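Local coordinates for protein rubber oxygenase (Streptomyces sp., PDB 5O1L) that cleaves poly(cis-1,4-isoprene) rubber oxidatively at its double bonds, adding oxygen with the help of one non-covalently bound b-type heme, at residues D163-T168 against T304-G309. Residues are numbered along the deposited sequence; the frame is centred on the assembly and turned at random.
Sequences DRIAKT and TEVLLG. With HEM (protoporphyrin IX containing Fe), chain C.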
loop_
_atom_site.group_PDB
_atom_site.type_symbol
_atom_site.label_atom_id
_atom_site.label_comp_id
_atom_site.label_asym_id
_atom_site.label_seq_id
_atom_site.Cartn_x
_atom_site.Cartn_y
_atom_site.Cartn_z
ATOM N N ASP A 163 9.703 8.081 10.615
ATOM C CA ASP A 163 8.690 7.101 10.974
ATOM C C ASP A 163 7.620 7.032 9.914
ATOM O O ASP A 163 7.211 5.951 9.552
ATOM C CB ASP A 163 8.117 7.463 12.352
ATOM C CG ASP A 163 9.139 7.191 13.489
ATOM O OD1 ASP A 163 9.796 6.110 13.439
ATOM O OD2 ASP A 163 9.325 8.048 14.410
ATOM N N ARG A 164 7.198 8.184 9.377
ATOM C CA ARG A 164 6.137 8.226 8.363
ATOM C C ARG A 164 6.495 7.527 7.083
ATOM O O ARG A 164 5.628 6.850 6.485
ATOM C CB ARG A 164 5.705 9.662 8.037
ATOM C CG ARG A 164 5.023 10.311 9.240
ATOM C CD ARG A 164 4.016 11.433 8.922
ATOM N NE ARG A 164 4.585 12.502 8.120
ATOM C CZ ARG A 164 5.204 13.594 8.559
ATOM N NH1 ARG A 164 5.326 13.868 9.830
ATOM N NH2 ARG A 164 5.698 14.439 7.676
ATOM N N ILE A 165 7.712 7.734 6.586
ATOM C CA ILE A 165 8.077 7.141 5.307
ATOM C C ILE A 165 8.387 5.662 5.482
ATOM O O ILE A 165 8.096 4.878 4.562
ATOM C CB ILE A 165 9.175 7.971 4.561
ATOM C CG1 ILE A 165 9.189 7.752 3.023
ATOM C CG2 ILE A 165 10.514 7.559 5.027
ATOM C CD1 ILE A 165 7.903 8.049 2.225
ATOM N N ALA A 166 8.927 5.267 6.620
ATOM C CA ALA A 166 9.112 3.854 6.945
ATOM C C ALA A 166 7.779 3.141 6.923
ATOM O O ALA A 166 7.643 2.051 6.299
ATOM C CB ALA A 166 9.760 3.667 8.307
ATOM N N LYS A 167 6.763 3.772 7.506
ATOM C CA LYS A 167 5.396 3.168 7.479
ATOM C C LYS A 167 4.779 3.149 6.091
ATOM O O LYS A 167 4.092 2.191 5.729
ATOM C CB LYS A 167 4.482 3.817 8.472
ATOM C CG LYS A 167 4.905 3.539 9.903
ATOM C CD LYS A 167 4.037 4.380 10.817
ATOM C CE LYS A 167 4.412 4.069 12.259
ATOM N NZ LYS A 167 3.727 5.058 13.109
ATOM N N THR A 168 5.060 4.159 5.284
ATOM C CA THR A 168 4.628 4.177 3.887
ATOM C C THR A 168 5.233 2.970 3.144
ATOM O O THR A 168 4.532 2.248 2.386
ATOM C CB THR A 168 5.089 5.471 3.168
ATOM O OG1 THR A 168 4.533 6.601 3.880
ATOM C CG2 THR A 168 4.648 5.499 1.733
ATOM N N THR A 304 12.269 10.276 -0.826
ATOM C CA THR A 304 13.159 9.259 -1.386
ATOM C C THR A 304 14.463 9.197 -0.567
ATOM O O THR A 304 14.967 8.131 -0.238
ATOM C CB THR A 304 13.494 9.577 -2.836
ATOM O OG1 THR A 304 12.291 9.791 -3.590
ATOM C CG2 THR A 304 14.278 8.475 -3.455
ATOM N N GLU A 305 15.032 10.361 -0.268
ATOM C CA GLU A 305 16.319 10.380 0.433
ATOM C C GLU A 305 16.160 9.848 1.829
ATOM O O GLU A 305 16.974 9.035 2.284
ATOM C CB GLU A 305 16.904 11.800 0.462
ATOM C CG GLU A 305 17.890 12.056 1.596
ATOM C CD GLU A 305 18.613 13.408 1.477
ATOM O OE1 GLU A 305 18.161 14.285 0.665
ATOM O OE2 GLU A 305 19.655 13.582 2.200
ATOM N N VAL A 306 15.048 10.188 2.483
ATOM C CA VAL A 306 14.778 9.631 3.806
ATOM C C VAL A 306 14.615 8.108 3.724
ATOM O O VAL A 306 15.204 7.394 4.508
ATOM C CB VAL A 306 13.550 10.254 4.493
ATOM C CG1 VAL A 306 13.294 9.550 5.801
ATOM C CG2 VAL A 306 13.801 11.734 4.797
ATOM N N LEU A 307 13.803 7.612 2.784
ATOM C CA LEU A 307 13.614 6.174 2.703
ATOM C C LEU A 307 14.929 5.448 2.363
ATOM O O LEU A 307 15.217 4.404 2.941
ATOM C CB LEU A 307 12.576 5.846 1.643
ATOM C CG LEU A 307 12.187 4.375 1.455
ATOM C CD1 LEU A 307 11.748 3.774 2.778
ATOM C CD2 LEU A 307 11.056 4.288 0.429
ATOM N N LEU A 308 15.705 5.968 1.420
ATOM C CA LEU A 308 16.957 5.288 1.058
ATOM C C LEU A 308 17.900 5.188 2.252
ATOM O O LEU A 308 18.546 4.167 2.451
ATOM C CB LEU A 308 17.624 5.967 -0.114
ATOM C CG LEU A 308 16.985 5.797 -1.449
ATOM C CD1 LEU A 308 17.626 6.726 -2.455
ATOM C CD2 LEU A 308 17.019 4.339 -1.920
ATOM N N GLY A 309 17.878 6.244 3.078
ATOM C CA GLY A 309 18.633 6.259 4.308
ATOM C C GLY A 309 18.167 5.262 5.332
ATOM O O GLY A 309 18.999 4.578 5.924
HETATM C CHA HEM C . -2.049 7.073 6.997
HETATM C CHB HEM C . -2.539 3.069 4.492
HETATM C CHC HEM C . -3.751 5.633 0.634
HETATM C CHD HEM C . -2.255 9.566 2.889
HETATM C C1A HEM C . -2.149 5.785 6.608
HETATM C C2A HEM C . -1.941 4.697 7.536
HETATM C C3A HEM C . -2.037 3.569 6.818
HETATM C C4A HEM C . -2.349 3.906 5.505
HETATM C CMA HEM C . -1.845 2.186 7.390
HETATM C CAA HEM C . -1.634 4.775 9.051
HETATM C CBA HEM C . -0.124 4.993 9.265
HETATM C CGA HEM C . 0.235 4.634 10.661
HETATM O O1A HEM C . -0.050 5.516 11.479
HETATM O O2A HEM C . 0.762 3.482 10.915
HETATM C C1B HEM C . -2.956 3.424 3.213
HETATM C C2B HEM C . -3.242 2.457 2.209
HETATM C C3B HEM C . -3.608 3.118 1.122
HETATM C C4B HEM C . -3.519 4.538 1.426
HETATM C CMB HEM C . -3.174 0.950 2.341
HETATM C CAB HEM C . -4.099 2.751 -0.182
HETATM C CBB HEM C . -4.320 1.427 -0.678
HETATM C C1C HEM C . -3.452 6.960 0.903
HETATM C C2C HEM C . -3.450 7.980 -0.129
HETATM C C3C HEM C . -3.045 9.083 0.549
HETATM C C4C HEM C . -2.744 8.673 1.910
HETATM C CMC HEM C . -3.923 7.832 -1.546
HETATM C CAC HEM C . -2.845 10.436 0.010
HETATM C CBC HEM C . -3.186 10.973 -1.228
HETATM C C1D HEM C . -2.062 9.214 4.200
HETATM C C2D HEM C . -1.700 10.174 5.261
HETATM C C3D HEM C . -1.636 9.503 6.406
HETATM C C4D HEM C . -1.999 8.122 6.082
HETATM C CMD HEM C . -1.391 11.595 4.975
HETATM C CAD HEM C . -1.254 10.060 7.799
HETATM C CBD HEM C . 0.266 10.011 7.903
HETATM C CGD HEM C . 0.681 10.630 9.242
HETATM O O1D HEM C . 1.279 9.881 10.048
HETATM O O2D HEM C . 0.451 11.828 9.559
HETATM N NA HEM C . -2.430 5.287 5.376
HETATM N NB HEM C . -3.114 4.637 2.667
HETATM N NC HEM C . -2.997 7.362 2.128
HETATM N ND HEM C . -2.310 8.004 4.759
HETATM FE FE HEM C . -2.739 6.343 3.739
#
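I165 of helix 161-169 faces V306 and L307 of helix 298-313, the two backbones coming within 6.2 Å at the CA atoms of I165 and L307. Between 163-168 and 304-309 the contact rests on I165. With CG1 anti to its backbone N (chi1 -156°), I165 sends both branches across: methyl CG2 meets V306 CG1 at 3.5 Å, while CG1 rests 4.1 Å from L307 CB, the two side chains crossing at about a right angle. L303 and I310, about a turn before V306 and after L307, also touch I165, and I310 touches A166 as well. Away from this apolar face, T168 OG1 and T168 N reach R164 O from opposite faces of its carbonyl plane, the hydroxyl at 2.8 Å. R164 CD lies 3.3 Å from HEM O1D, and its guanidinium, oblique to that propionate, is held by the carbonyls of V152 and A159. K167, extended beyond CG, runs alongside the other propionate, its NZ a longer 4.0 Å from HEM O2A. A methionine in place of K167 would probably deprive that carboxylate of the positive charge the lysine brings near it. The helix is thus two-faced: an apolar side, without hydrogen bonds across the contact, packs on helix 298-313, while basic side chains line the propionate end of the heme pocket.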